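Local coordinates for mevalonate kinase, putative (Leishmania major, PDB 2HFS), which probably phosphorylates (R)-mevalonate with ATP to give (R)-5-phosphomevalonate, the first of three steps from mevalonate to isopentenyl diphosphate, at residues A[222-236]-A[244-258]. Numbering follows the deposited sequence.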
loop_
_atom_site.group_PDB
_atom_site.type_symbol
_atom_site.label_atom_id
_atom_site.label_comp_id
_atom_site.label_asym_id
_atom_site.label_seq_id
_atom_site.Cartn_x
_atom_site.Cartn_y
_atom_site.Cartn_z
ATOM N N LEU A 222 17.488 15.737 -10.596
ATOM C CA LEU A 222 16.325 14.828 -10.664
ATOM C C LEU A 222 15.327 15.048 -9.526
ATOM O O LEU A 222 14.107 14.950 -9.714
ATOM C CB LEU A 222 16.793 13.372 -10.655
ATOM C CG LEU A 222 17.816 13.012 -11.723
ATOM C CD1 LEU A 222 18.225 11.533 -11.616
ATOM C CD2 LEU A 222 17.276 13.363 -13.122
ATOM N N TYR A 223 15.861 15.307 -8.339
ATOM C CA TYR A 223 15.062 15.628 -7.164
ATOM C C TYR A 223 14.218 16.892 -7.371
ATOM O O TYR A 223 13.036 16.925 -7.016
ATOM C CB TYR A 223 15.978 15.816 -5.951
ATOM C CG TYR A 223 15.221 16.209 -4.711
ATOM C CD1 TYR A 223 15.008 17.549 -4.396
ATOM C CD2 TYR A 223 14.684 15.237 -3.868
ATOM C CE1 TYR A 223 14.288 17.913 -3.256
ATOM C CE2 TYR A 223 13.974 15.591 -2.726
ATOM C CZ TYR A 223 13.778 16.925 -2.427
ATOM O OH TYR A 223 13.072 17.263 -1.299
ATOM N N ASP A 224 14.808 17.947 -7.929
ATOM C CA ASP A 224 14.030 19.178 -8.094
ATOM C C ASP A 224 13.009 18.973 -9.197
ATOM O O ASP A 224 11.877 19.440 -9.098
ATOM C CB ASP A 224 14.910 20.375 -8.422
ATOM C CG ASP A 224 15.797 20.789 -7.268
ATOM O OD1 ASP A 224 15.439 20.550 -6.090
ATOM O OD2 ASP A 224 16.881 21.371 -7.472
ATOM N N ASN A 225 13.430 18.255 -10.234
ATOM C CA ASN A 225 12.550 17.833 -11.313
ATOM C C ASN A 225 11.336 17.137 -10.723
ATOM O O ASN A 225 10.211 17.364 -11.169
ATOM C CB ASN A 225 13.293 16.901 -12.288
ATOM C CG ASN A 225 14.277 17.663 -13.203
ATOM O OD1 ASN A 225 14.342 18.896 -13.179
ATOM N ND2 ASN A 225 15.038 16.924 -14.009
ATOM N N TYR A 226 11.575 16.308 -9.707
ATOM C CA TYR A 226 10.470 15.662 -8.992
ATOM C C TYR A 226 9.518 16.623 -8.275
ATOM O O TYR A 226 8.289 16.504 -8.402
ATOM C CB TYR A 226 10.916 14.539 -8.041
ATOM C CG TYR A 226 9.690 14.012 -7.340
ATOM C CD1 TYR A 226 9.401 14.381 -6.011
ATOM C CD2 TYR A 226 8.736 13.252 -8.047
ATOM C CE1 TYR A 226 8.229 13.947 -5.379
ATOM C CE2 TYR A 226 7.554 12.822 -7.429
ATOM C CZ TYR A 226 7.304 13.178 -6.102
ATOM O OH TYR A 226 6.139 12.753 -5.511
ATOM N N THR A 227 10.077 17.556 -7.509
ATOM C CA THR A 227 9.277 18.500 -6.723
ATOM C C THR A 227 8.319 19.308 -7.602
ATOM O O THR A 227 7.191 19.558 -7.203
ATOM C CB THR A 227 10.150 19.424 -5.844
ATOM O OG1 THR A 227 11.068 20.162 -6.669
ATOM C CG2 THR A 227 11.026 18.599 -4.906
ATOM N N HIS A 228 8.757 19.682 -8.810
ATOM C CA HIS A 228 7.859 20.327 -9.767
ATOM C C HIS A 228 6.682 19.424 -10.176
ATOM O O HIS A 228 5.534 19.888 -10.224
ATOM C CB HIS A 228 8.613 20.863 -10.997
ATOM C CG HIS A 228 7.747 21.659 -11.929
ATOM N ND1 HIS A 228 6.877 22.637 -11.487
ATOM C CD2 HIS A 228 7.620 21.627 -13.278
ATOM C CE1 HIS A 228 6.248 23.167 -12.522
ATOM N NE2 HIS A 228 6.677 22.569 -13.619
ATOM N N ILE A 229 6.950 18.146 -10.434
ATOM C CA ILE A 229 5.883 17.215 -10.828
ATOM C C ILE A 229 4.833 17.046 -9.725
ATOM O O ILE A 229 3.635 17.109 -10.005
ATOM C CB ILE A 229 6.457 15.843 -11.286
ATOM C CG1 ILE A 229 7.221 15.997 -12.608
ATOM C CG2 ILE A 229 5.338 14.804 -11.469
ATOM C CD1 ILE A 229 8.096 14.830 -12.933
ATOM N N VAL A 230 5.276 16.855 -8.482
ATOM C CA VAL A 230 4.336 16.621 -7.384
ATOM C C VAL A 230 3.492 17.872 -7.097
ATOM O O VAL A 230 2.301 17.772 -6.841
ATOM C CB VAL A 230 5.019 16.014 -6.117
ATOM C CG1 VAL A 230 6.008 16.995 -5.476
ATOM C CG2 VAL A 230 3.985 15.535 -5.138
ATOM N N SER A 231 4.119 19.048 -7.182
ATOM C CA SER A 231 3.424 20.332 -7.049
ATOM C C SER A 231 2.273 20.390 -8.037
ATOM O O SER A 231 1.124 20.742 -7.704
ATOM C CB SER A 231 4.415 21.464 -7.334
ATOM O OG SER A 231 3.816 22.741 -7.194
ATOM N N GLN A 232 2.591 20.032 -9.271
ATOM C CA GLN A 232 1.617 20.064 -10.328
ATOM C C GLN A 232 0.570 18.976 -10.121
ATOM O O GLN A 232 -0.608 19.210 -10.365
ATOM C CB GLN A 232 2.310 19.964 -11.680
ATOM C CG GLN A 232 3.135 21.213 -12.014
ATOM C CD GLN A 232 3.722 21.168 -13.410
ATOM O OE1 GLN A 232 4.764 20.551 -13.633
ATOM N NE2 GLN A 232 3.060 21.828 -14.358
ATOM N N ALA A 233 0.992 17.809 -9.635
ATOM C CA ALA A 233 0.057 16.712 -9.349
ATOM C C ALA A 233 -1.009 17.110 -8.326
ATOM O O ALA A 233 -2.200 16.822 -8.494
ATOM C CB ALA A 233 0.809 15.477 -8.892
ATOM N N ARG A 234 -0.576 17.801 -7.278
ATOM C CA ARG A 234 -1.492 18.347 -6.287
ATOM C C ARG A 234 -2.521 19.282 -6.953
ATOM O O ARG A 234 -3.728 19.203 -6.682
ATOM C CB ARG A 234 -0.709 19.057 -5.185
ATOM C CG ARG A 234 0.161 18.104 -4.365
ATOM C CD ARG A 234 0.788 18.720 -3.106
ATOM N NE ARG A 234 -0.213 19.308 -2.212
ATOM C CZ ARG A 234 0.072 20.059 -1.147
ATOM N NH1 ARG A 234 1.336 20.321 -0.825
ATOM N NH2 ARG A 234 -0.910 20.548 -0.394
ATOM N N GLU A 235 -2.032 20.136 -7.849
ATOM C CA GLU A 235 -2.892 21.022 -8.615
ATOM C C GLU A 235 -3.935 20.213 -9.361
ATOM O O GLU A 235 -5.134 20.351 -9.101
ATOM C CB GLU A 235 -2.076 21.828 -9.620
ATOM C CG GLU A 235 -1.455 23.089 -9.081
ATOM C CD GLU A 235 -1.256 24.121 -10.167
ATOM O OE1 GLU A 235 -1.829 25.215 -10.032
ATOM O OE2 GLU A 235 -0.535 23.836 -11.154
ATOM N N ALA A 236 -3.466 19.357 -10.271
ATOM C CA ALA A 236 -4.332 18.493 -11.068
ATOM C C ALA A 236 -5.458 17.842 -10.255
ATOM O O ALA A 236 -6.596 17.762 -10.732
ATOM C CB ALA A 236 -3.505 17.436 -11.796
ATOM N N ARG A 244 -4.200 15.326 -17.000
ATOM C CA ARG A 244 -2.954 15.938 -16.591
ATOM C C ARG A 244 -2.304 15.127 -15.483
ATOM O O ARG A 244 -1.075 14.969 -15.451
ATOM C CB ARG A 244 -3.194 17.356 -16.099
ATOM C CG ARG A 244 -1.946 17.988 -15.528
ATOM C CD ARG A 244 -1.935 19.489 -15.551
ATOM N NE ARG A 244 -1.164 20.025 -14.427
ATOM C CZ ARG A 244 -1.704 20.608 -13.361
ATOM N NH1 ARG A 244 -3.030 20.765 -13.256
ATOM N NH2 ARG A 244 -0.919 21.061 -12.401
ATOM N N LEU A 245 -3.125 14.637 -14.559
ATOM C CA LEU A 245 -2.619 13.783 -13.507
ATOM C C LEU A 245 -1.867 12.605 -14.122
ATOM O O LEU A 245 -0.781 12.254 -13.663
ATOM C CB LEU A 245 -3.746 13.299 -12.590
ATOM C CG LEU A 245 -3.239 12.524 -11.362
ATOM C CD1 LEU A 245 -2.596 13.448 -10.341
ATOM C CD2 LEU A 245 -4.349 11.689 -10.719
ATOM N N GLY A 246 -2.435 12.026 -15.174
ATOM C CA GLY A 246 -1.831 10.887 -15.865
ATOM C C GLY A 246 -0.498 11.207 -16.522
ATOM O O GLY A 246 0.486 10.479 -16.371
ATOM N N GLN A 247 -0.469 12.309 -17.268
ATOM C CA GLN A 247 0.770 12.800 -17.851
ATOM C C GLN A 247 1.900 12.979 -16.810
ATOM O O GLN A 247 3.059 12.661 -17.092
ATOM C CB GLN A 247 0.518 14.088 -18.643
ATOM C CG GLN A 247 1.725 14.548 -19.493
ATOM C CD GLN A 247 2.528 13.395 -20.108
ATOM O OE1 GLN A 247 1.972 12.502 -20.789
ATOM N NE2 GLN A 247 3.844 13.407 -19.863
ATOM N N LEU A 248 1.551 13.469 -15.626
ATOM C CA LEU A 248 2.495 13.685 -14.525
ATOM C C LEU A 248 3.022 12.365 -13.959
ATOM O O LEU A 248 4.209 12.245 -13.658
ATOM C CB LEU A 248 1.854 14.536 -13.415
ATOM C CG LEU A 248 1.611 16.020 -13.767
ATOM C CD1 LEU A 248 0.462 16.584 -12.978
ATOM C CD2 LEU A 248 2.875 16.865 -13.573
HETATM N N MSE A 249 2.134 11.381 -13.829
HETATM C CA MSE A 249 2.545 10.026 -13.477
HETATM C C MSE A 249 3.588 9.499 -14.470
HETATM O O MSE A 249 4.582 8.911 -14.075
HETATM C CB MSE A 249 1.332 9.079 -13.409
HETATM C CG MSE A 249 0.485 9.241 -12.146
HETATM SE SE MSE A 249 -1.182 8.326 -12.399
HETATM C CE MSE A 249 -0.556 6.482 -12.200
ATOM N N ASN A 250 3.364 9.718 -15.760
ATOM C CA ASN A 250 4.346 9.320 -16.784
ATOM C C ASN A 250 5.688 10.008 -16.566
ATOM O O ASN A 250 6.762 9.398 -16.682
ATOM C CB ASN A 250 3.807 9.636 -18.187
ATOM C CG ASN A 250 2.706 8.701 -18.604
ATOM O OD1 ASN A 250 2.552 7.632 -18.025
ATOM N ND2 ASN A 250 1.936 9.091 -19.628
ATOM N N ALA A 251 5.611 11.295 -16.234
ATOM C CA ALA A 251 6.806 12.090 -15.996
ATOM C C ALA A 251 7.536 11.554 -14.781
ATOM O O ALA A 251 8.765 11.482 -14.775
ATOM C CB ALA A 251 6.437 13.554 -15.792
ATOM N N ASN A 252 6.768 11.189 -13.758
ATOM C CA ASN A 252 7.334 10.605 -12.550
ATOM C C ASN A 252 8.023 9.286 -12.835
ATOM O O ASN A 252 9.136 9.067 -12.364
ATOM C CB ASN A 252 6.256 10.404 -11.455
ATOM C CG ASN A 252 6.851 10.262 -10.027
ATOM O OD1 ASN A 252 6.094 10.239 -9.053
ATOM N ND2 ASN A 252 8.182 10.165 -9.900
ATOM N N HIS A 253 7.378 8.403 -13.592
ATOM C CA HIS A 253 8.027 7.150 -13.991
ATOM C C HIS A 253 9.358 7.437 -14.678
ATOM O O HIS A 253 10.379 6.819 -14.389
ATOM C CB HIS A 253 7.148 6.347 -14.950
ATOM C CG HIS A 253 7.747 5.037 -15.341
ATOM N ND1 HIS A 253 7.729 3.935 -14.510
ATOM C CD2 HIS A 253 8.418 4.659 -16.455
ATOM C CE1 HIS A 253 8.343 2.930 -15.101
ATOM N NE2 HIS A 253 8.758 3.336 -16.289
ATOM N N ASP A 254 9.342 8.393 -15.603
ATOM C CA ASP A 254 10.559 8.765 -16.305
ATOM C C ASP A 254 11.686 9.081 -15.320
ATOM O O ASP A 254 12.778 8.530 -15.438
ATOM C CB ASP A 254 10.295 9.932 -17.246
ATOM C CG ASP A 254 11.069 9.816 -18.535
ATOM O OD1 ASP A 254 11.336 8.665 -18.960
ATOM O OD2 ASP A 254 11.406 10.809 -19.212
ATOM N N LEU A 255 11.404 9.915 -14.314
ATOM C CA LEU A 255 12.396 10.235 -13.263
ATOM C C LEU A 255 12.887 9.007 -12.463
ATOM O O LEU A 255 14.057 8.929 -12.073
ATOM C CB LEU A 255 11.836 11.298 -12.315
ATOM C CG LEU A 255 11.787 12.694 -12.940
ATOM C CD1 LEU A 255 10.990 13.626 -12.063
ATOM C CD2 LEU A 255 13.194 13.247 -13.188
ATOM N N CYS A 256 11.978 8.068 -12.218
ATOM C CA CYS A 256 12.303 6.800 -11.537
ATOM C C CYS A 256 13.245 5.958 -12.355
ATOM O O CYS A 256 14.148 5.345 -11.813
ATOM C CB CYS A 256 11.031 6.011 -11.231
ATOM S SG CYS A 256 10.093 6.804 -9.915
ATOM N N ARG A 257 13.047 5.941 -13.674
ATOM C CA ARG A 257 13.986 5.269 -14.563
ATOM C C ARG A 257 15.384 5.886 -14.430
ATOM O O ARG A 257 16.373 5.170 -14.493
ATOM C CB ARG A 257 13.552 5.363 -16.027
ATOM C CG ARG A 257 12.226 4.712 -16.384
ATOM C CD ARG A 257 12.022 4.661 -17.888
ATOM N NE ARG A 257 13.043 3.835 -18.547
ATOM C CZ ARG A 257 13.153 3.705 -19.868
ATOM N NH1 ARG A 257 12.306 4.343 -20.669
ATOM N NH2 ARG A 257 14.112 2.945 -20.386
ATOM N N GLN A 258 15.451 7.203 -14.214
ATOM C CA GLN A 258 16.724 7.933 -14.175
ATOM C C GLN A 258 17.481 7.764 -12.861
ATOM O O GLN A 258 18.668 8.077 -12.799
ATOM C CB GLN A 258 16.514 9.420 -14.483
ATOM C CG GLN A 258 15.868 9.664 -15.848
ATOM C CD GLN A 258 15.811 11.124 -16.242
ATOM O OE1 GLN A 258 16.829 11.821 -16.245
ATOM N NE2 GLN A 258 14.634 11.575 -16.636
#
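Arg244 NH2 forms a salt bridge with Glu235 OE2 at 3.1 Å. The guanidinium lies across the backbone of helix 216-239, and the methyl group of Ala236 packs over one of its faces. Gln232 O, which accepts the helical bond from Ala236 N, lies close to the same NH2, but the angle is too poor for a hydrogen bond. Arg244 CG is anti to the backbone N (chi1 174°), which aims the chain at helix 216-239, and a bend at chi3 turns the guanidinium toward Glu235.

Inward from this pair the contact is mainly apolar. Leu248 is a knob in a hole made by Ile229, Gln232, Ala233 and Ala236. Its CD1 rests 3.6 Å from Ala233 N, while its other branch, CD2, touches CB of Gln232. Ile229 answers as a knob among Leu248, Ala251, Asn252 and Leu255. Its CG2 lies alongside Leu248, 3.8 Å from CD2, the two side chains pointing opposite ways. Ile229 CD1 meets Leu255 CD1 tip to tip at 3.3 Å, which is tight for two methyl groups. Leu255 is the third knob, set among Leu222, Asn225, Tyr226 and Ile229.

Asn252 OD1 sits near the plane of the Tyr226 ring, 3.4 Å from its edge atom CE2. This oxygen also takes a weak hydrogen bond from Gly26 N. The ring and amide planes are turned 39° apart. Tyr226 OH bonds to Glu35 O, and the ring lies nearly parallel to that of Phe29. Tyr226 and Asn252 touch Phe25 of strand 17-25.

The axes approach to 9.1 Å and run antiparallel, 161° apart. Helices 216-239 and 242-258 form a helical hairpin with knobs-into-holes packing, in which helix 242-258 packs on strands 280-284 and 291-296 of the four-stranded sheet of the GHMP kinase C-terminal domain.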